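PDB 5UBU: putative acetamidase/formamidase from Yersinia enterocolitica subsp. palearctica serotype O:3, which probably hydrolyses carbon-nitrogen bonds other than peptide bonds in linear amides, as expected of an acetamidase/formamidase, and carries bound sodium ions. Local coordinates for residues 68-77 with 142-150. Residues are numbered along the deposited sequence; the frame is centred on the assembly and turned at random.
Sequences ISSEQDIPSQ and LPEKVRMIK
Glu71 reaches along strand 145-151 and sets one carboxylate oxygen, OE2, between two donors. Met148 N gives OE2 a nearly straight hydrogen bond (3.0 Å, 167°) on its anti lone pair. Arg147 NE makes a salt bridge to the same OE2 (3.1 Å), coming from above the carboxylate plane while OE2 lies in the guanidinium plane; the two flat groups stand 83° apart. A water joins Glu71 OE2, Arg147 NH2 and Met148 O. The extended chain of Glu71 carries the acid this far, its CG passing 3.7 Å from Met148 CG.

Beside this polar end, Val146 spreads its two methyls under the loop: CG1 meets Ile68 CG2 (3.7 Å), and CG2 meets Pro75 CD. Met148, a selenomethionine, is bent so that CE lies against Ser69 O. The loop's shape rests on a type I turn from Ser70 to Asp73, joined to an ST turn in which Ser70 OG accepts from Gln72 N; Asp73 OD2 also accepts a hydrogen bond from Ser69 N (2.9 Å). Backbone hydrogen bonds tie Arg147 to Cys120 of strand 117-122 in a four-stranded antiparallel sheet.

At the far end Glu144, with CG anti to the backbone N (chi1 -162°), runs past the Pro75 ring to the first turn of helix 75-78. There Ser76 OG hydrogen-bonds Glu144 OE1 on its syn lone pair (2.7 Å); so close to the helix start, the Glu144 carboxylate is probably stabilised in its charged form.

Arg147 NH2 hydrogen-bonds Trp158 O, and its guanidinium makes a cation-pi contact with Trp158. Met301 of a second subunit packs on Lys145 and Arg147.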
ATOM      1  N   ILE B  68       5.611  31.160 -11.454  1.00 49.61           N
ATOM      2  CA  ILE B  68       5.719  30.673 -12.831  1.00 49.70           C
ATOM      3  C   ILE B  68       4.847  31.519 -13.756  1.00 50.08           C
ATOM      4  O   ILE B  68       3.656  31.682 -13.520  1.00 49.63           O
ATOM      5  CB  ILE B  68       5.353  29.175 -12.917  1.00 48.19           C
ATOM      6  CG1 ILE B  68       6.335  28.365 -12.069  1.00 47.41           C
ATOM      7  CG2 ILE B  68       5.407  28.680 -14.353  1.00 48.77           C
ATOM      8  CD1 ILE B  68       6.077  26.877 -12.072  1.00 46.53           C
ATOM      9  N   SER B  69       5.456  32.052 -14.810  1.00 50.91           N
ATOM     10  CA  SER B  69       4.753  32.915 -15.768  1.00 51.67           C
ATOM     11  C   SER B  69       5.193  32.710 -17.229  1.00 52.31           C
ATOM     12  O   SER B  69       4.838  33.498 -18.105  1.00 53.49           O
ATOM     13  CB  SER B  69       4.955  34.377 -15.348  1.00 52.50           C
ATOM     14  OG  SER B  69       6.328  34.693 -15.232  1.00 52.90           O
ATOM     15  N   SER B  70       5.955  31.650 -17.480  1.00 51.67           N
ATOM     16  CA  SER B  70       6.442  31.336 -18.818  1.00 52.50           C
ATOM     17  C   SER B  70       6.635  29.843 -19.008  1.00 51.40           C
ATOM     18  O   SER B  70       7.068  29.144 -18.086  1.00 49.66           O
ATOM     19  CB  SER B  70       7.785  32.026 -19.057  1.00 54.08           C
ATOM     20  OG  SER B  70       8.354  31.614 -20.285  1.00 55.13           O
ATOM     21  N   GLU B  71       6.347  29.350 -20.212  1.00 51.98           N
ATOM     22  CA  GLU B  71       6.561  27.933 -20.497  1.00 51.99           C
ATOM     23  C   GLU B  71       8.061  27.573 -20.494  1.00 53.47           C
ATOM     24  O   GLU B  71       8.411  26.399 -20.416  1.00 53.28           O
ATOM     25  CB  GLU B  71       5.875  27.495 -21.795  1.00 51.86           C
ATOM     26  CG  GLU B  71       4.358  27.514 -21.699  1.00 50.84           C
ATOM     27  CD  GLU B  71       3.652  26.867 -22.884  1.00 51.08           C
ATOM     28  OE1 GLU B  71       4.318  26.491 -23.867  1.00 52.33           O
ATOM     29  OE2 GLU B  71       2.411  26.725 -22.825  1.00 49.87           O
ATOM     30  N   GLN B  72       8.933  28.576 -20.556  1.00 56.24           N
ATOM     31  CA  GLN B  72      10.392  28.362 -20.498  1.00 58.44           C
ATOM     32  C   GLN B  72      10.928  28.366 -19.053  1.00 58.87           C
ATOM     33  O   GLN B  72      12.132  28.233 -18.841  1.00 60.23           O
ATOM     34  CB  GLN B  72      11.186  29.321 -21.408  1.00 60.96           C
ATOM     35  CG  GLN B  72      11.064  28.993 -22.897  1.00 62.53           C
ATOM     36  CD  GLN B  72       9.684  29.326 -23.454  1.00 62.78           C
ATOM     37  OE1 GLN B  72       8.933  28.448 -23.889  1.00 62.50           O
ATOM     38  NE2 GLN B  72       9.345  30.616 -23.438  1.00 63.62           N
ATOM     39  N   ASP B  73      10.035  28.515 -18.068  1.00 58.90           N
ATOM     40  CA  ASP B  73      10.426  28.470 -16.658  1.00 58.02           C
ATOM     41  C   ASP B  73      10.781  27.038 -16.287  1.00 56.44           C
ATOM     42  O   ASP B  73      10.264  26.085 -16.862  1.00 54.27           O
ATOM     43  CB  ASP B  73       9.312  28.975 -15.723  1.00 57.71           C
ATOM     44  CG  ASP B  73       9.093  30.484 -15.804  1.00 59.30           C
ATOM     45  OD1 ASP B  73       9.949  31.201 -16.361  1.00 61.30           O
ATOM     46  OD2 ASP B  73       8.073  30.965 -15.274  1.00 58.94           O
ATOM     47  N   ILE B  74      11.661  26.915 -15.303  1.00 56.95           N
ATOM     48  CA  ILE B  74      12.150  25.637 -14.823  1.00 57.40           C
ATOM     49  C   ILE B  74      11.703  25.480 -13.367  1.00 57.25           C
ATOM     50  O   ILE B  74      12.292  26.087 -12.470  1.00 56.74           O
ATOM     51  CB  ILE B  74      13.688  25.585 -14.953  1.00 59.07           C
ATOM     52  CG1 ILE B  74      14.090  25.799 -16.424  1.00 60.14           C
ATOM     53  CG2 ILE B  74      14.230  24.248 -14.452  1.00 58.56           C
ATOM     54  CD1 ILE B  74      15.575  25.950 -16.651  1.00 61.51           C
ATOM     55  N   PRO B  75      10.635  24.680 -13.132  1.00 56.81           N
ATOM     56  CA  PRO B  75      10.092  24.438 -11.800  1.00 55.77           C
ATOM     57  C   PRO B  75      11.102  24.093 -10.689  1.00 56.68           C
ATOM     58  O   PRO B  75      10.981  24.623  -9.596  1.00 58.19           O
ATOM     59  CB  PRO B  75       9.142  23.270 -12.034  1.00 54.69           C
ATOM     60  CG  PRO B  75       8.635  23.478 -13.412  1.00 54.80           C
ATOM     61  CD  PRO B  75       9.701  24.207 -14.172  1.00 56.59           C
ATOM     62  N   SER B  76      12.085  23.236 -10.963  1.00 57.71           N
ATOM     63  CA  SER B  76      13.072  22.850  -9.939  1.00 58.50           C
ATOM     64  C   SER B  76      13.910  24.026  -9.437  1.00 60.51           C
ATOM     65  O   SER B  76      14.424  23.984  -8.323  1.00 61.41           O
ATOM     66  CB  SER B  76      13.998  21.745 -10.451  1.00 58.43           C
ATOM     67  OG  SER B  76      14.749  22.175 -11.575  1.00 59.33           O
ATOM     68  N   GLN B  77      14.042  25.064 -10.263  1.00 62.83           N
ATOM     69  CA  GLN B  77      14.806  26.267  -9.906  1.00 64.14           C
ATOM     70  C   GLN B  77      13.940  27.369  -9.278  1.00 64.38           C
ATOM     71  O   GLN B  77      14.463  28.234  -8.579  1.00 64.79           O
ATOM     72  CB  GLN B  77      15.526  26.819 -11.137  1.00 65.28           C
ATOM     73  CG  GLN B  77      16.565  25.866 -11.708  1.00 65.26           C
ATOM     74  CD  GLN B  77      17.211  26.375 -12.987  1.00 66.61           C
ATOM     75  OE1 GLN B  77      16.880  27.454 -13.498  1.00 66.45           O
ATOM     76  NE2 GLN B  77      18.131  25.586 -13.521  1.00 67.18           N
ATOM     77  N   LEU B 142      11.055  12.883 -14.517  1.00 45.10           N
ATOM     78  CA  LEU B 142      10.416  13.122 -15.803  1.00 46.11           C
ATOM     79  C   LEU B 142      10.800  14.503 -16.318  1.00 47.44           C
ATOM     80  O   LEU B 142      11.287  15.343 -15.554  1.00 47.74           O
ATOM     81  CB  LEU B 142       8.894  13.042 -15.670  1.00 45.37           C
ATOM     82  CG  LEU B 142       8.308  11.746 -15.116  1.00 44.50           C
ATOM     83  CD1 LEU B 142       6.795  11.895 -15.079  1.00 43.96           C
ATOM     84  CD2 LEU B 142       8.736  10.555 -15.968  1.00 44.39           C
ATOM     85  N   PRO B 143      10.589  14.750 -17.618  1.00 49.10           N
ATOM     86  CA  PRO B 143      10.927  16.063 -18.130  1.00 50.84           C
ATOM     87  C   PRO B 143      10.200  17.142 -17.377  1.00 51.05           C
ATOM     88  O   PRO B 143       9.075  16.962 -16.906  1.00 48.90           O
ATOM     89  CB  PRO B 143      10.467  16.006 -19.586  1.00 51.74           C
ATOM     90  CG  PRO B 143      10.617  14.577 -19.938  1.00 51.62           C
ATOM     91  CD  PRO B 143      10.134  13.863 -18.701  1.00 50.08           C
ATOM     92  N   GLU B 144      10.867  18.267 -17.288  1.00 53.67           N
ATOM     93  CA  GLU B 144      10.377  19.406 -16.575  1.00 54.81           C
ATOM     94  C   GLU B 144       9.568  20.266 -17.548  1.00 54.36           C
ATOM     95  O   GLU B 144      10.131  20.960 -18.370  1.00 56.16           O
ATOM     96  CB  GLU B 144      11.610  20.092 -15.994  1.00 57.31           C
ATOM     97  CG  GLU B 144      11.351  21.058 -14.873  1.00 58.76           C
ATOM     98  CD  GLU B 144      12.571  21.262 -13.977  1.00 60.47           C
ATOM     99  OE1 GLU B 144      12.416  21.982 -12.977  1.00 61.94           O
ATOM    100  OE2 GLU B 144      13.659  20.700 -14.242  1.00 61.04           O
ATOM    101  N   LYS B 145       8.242  20.161 -17.473  1.00 53.04           N
ATOM    102  CA  LYS B 145       7.326  20.906 -18.351  1.00 53.63           C
ATOM    103  C   LYS B 145       6.399  21.905 -17.655  1.00 53.22           C
ATOM    104  O   LYS B 145       6.037  21.743 -16.494  1.00 52.26           O
ATOM    105  CB  LYS B 145       6.465  19.947 -19.188  1.00 53.73           C
ATOM    106  CG  LYS B 145       6.962  19.650 -20.592  1.00 55.94           C
ATOM    107  CD  LYS B 145       8.283  18.911 -20.670  1.00 57.67           C
ATOM    108  CE  LYS B 145       8.838  18.989 -22.097  1.00 59.20           C
ATOM    109  NZ  LYS B 145       7.874  18.539 -23.145  1.00 59.45           N
ATOM    110  N   VAL B 146       6.011  22.921 -18.422  1.00 54.61           N
ATOM    111  CA  VAL B 146       5.104  23.974 -17.986  1.00 54.63           C
ATOM    112  C   VAL B 146       4.197  24.356 -19.154  1.00 54.71           C
ATOM    113  O   VAL B 146       4.659  24.532 -20.290  1.00 55.76           O
ATOM    114  CB  VAL B 146       5.867  25.251 -17.538  1.00 56.23           C
ATOM    115  CG1 VAL B 146       4.901  26.377 -17.192  1.00 56.01           C
ATOM    116  CG2 VAL B 146       6.770  24.940 -16.355  1.00 56.70           C
ATOM    117  N   ARG B 147       2.908  24.488 -18.867  1.00 53.78           N
ATOM    118  CA  ARG B 147       1.928  24.893 -19.858  1.00 55.14           C
ATOM    119  C   ARG B 147       1.192  26.119 -19.338  1.00 57.38           C
ATOM    120  O   ARG B 147       0.662  26.081 -18.241  1.00 55.72           O
ATOM    121  CB  ARG B 147       0.933  23.781 -20.113  1.00 53.47           C
ATOM    122  CG  ARG B 147       1.466  22.565 -20.847  1.00 53.95           C
ATOM    123  CD  ARG B 147       1.941  22.868 -22.272  1.00 55.27           C
ATOM    124  NE  ARG B 147       1.157  23.933 -22.902  1.00 56.14           N
ATOM    125  CZ  ARG B 147      -0.052  23.803 -23.453  1.00 55.49           C
ATOM    126  NH1 ARG B 147      -0.691  22.640 -23.467  1.00 54.32           N
ATOM    127  NH2 ARG B 147      -0.643  24.864 -23.999  1.00 56.61           N
HETATM  128  N   MSE B 148       1.190  27.201 -20.120  1.00 59.26           N
HETATM  129  CA  MSE B 148       0.495  28.446 -19.779  1.00 60.21           C
HETATM  130  C   MSE B 148      -0.761  28.345 -20.594  1.00 56.36           C
HETATM  131  O   MSE B 148      -0.727  28.430 -21.807  1.00 54.56           O
HETATM  132  CB  MSE B 148       1.267  29.670 -20.216  1.00 68.26           C
HETATM  133  CG  MSE B 148       2.550  29.861 -19.419  1.00 76.38           C
HETATM  134 SE   MSE B 148       2.045  30.737 -17.743  1.00 86.14          SE
HETATM  135  CE  MSE B 148       1.582  32.553 -18.323  1.00 81.04           C
ATOM    136  N   ILE B 149      -1.884  28.137 -19.929  1.00 56.87           N
ATOM    137  CA  ILE B 149      -3.159  27.973 -20.595  1.00 56.67           C
ATOM    138  C   ILE B 149      -4.050  29.187 -20.413  1.00 56.62           C
ATOM    139  O   ILE B 149      -4.324  29.615 -19.301  1.00 57.83           O
ATOM    140  CB  ILE B 149      -3.925  26.736 -20.037  1.00 57.51           C
ATOM    141  CG1 ILE B 149      -3.028  25.492 -19.986  1.00 59.00           C
ATOM    142  CG2 ILE B 149      -5.215  26.504 -20.811  1.00 56.33           C
ATOM    143  CD1 ILE B 149      -2.237  25.270 -21.244  1.00 61.71           C
ATOM    144  N   LYS B 150      -4.518  29.723 -21.529  1.00 57.90           N
ATOM    145  CA  LYS B 150      -5.408  30.871 -21.522  1.00 58.62           C
ATOM    146  C   LYS B 150      -6.746  30.317 -21.062  1.00 54.67           C
ATOM    147  O   LYS B 150      -7.056  29.157 -21.306  1.00 51.93           O
ATOM    148  CB  LYS B 150      -5.507  31.421 -22.942  1.00 62.96           C
ATOM    149  CG  LYS B 150      -5.997  32.847 -23.119  1.00 67.67           C
ATOM    150  CD  LYS B 150      -5.914  33.212 -24.621  1.00 71.76           C
ATOM    151  CE  LYS B 150      -5.732  34.710 -24.895  1.00 77.70           C
ATOM    152  NZ  LYS B 150      -4.375  35.172 -24.461  1.00 79.29           N
TER
HETATM  153  O   HOH W   1       0.318  27.298 -24.335  1.00 45.47           O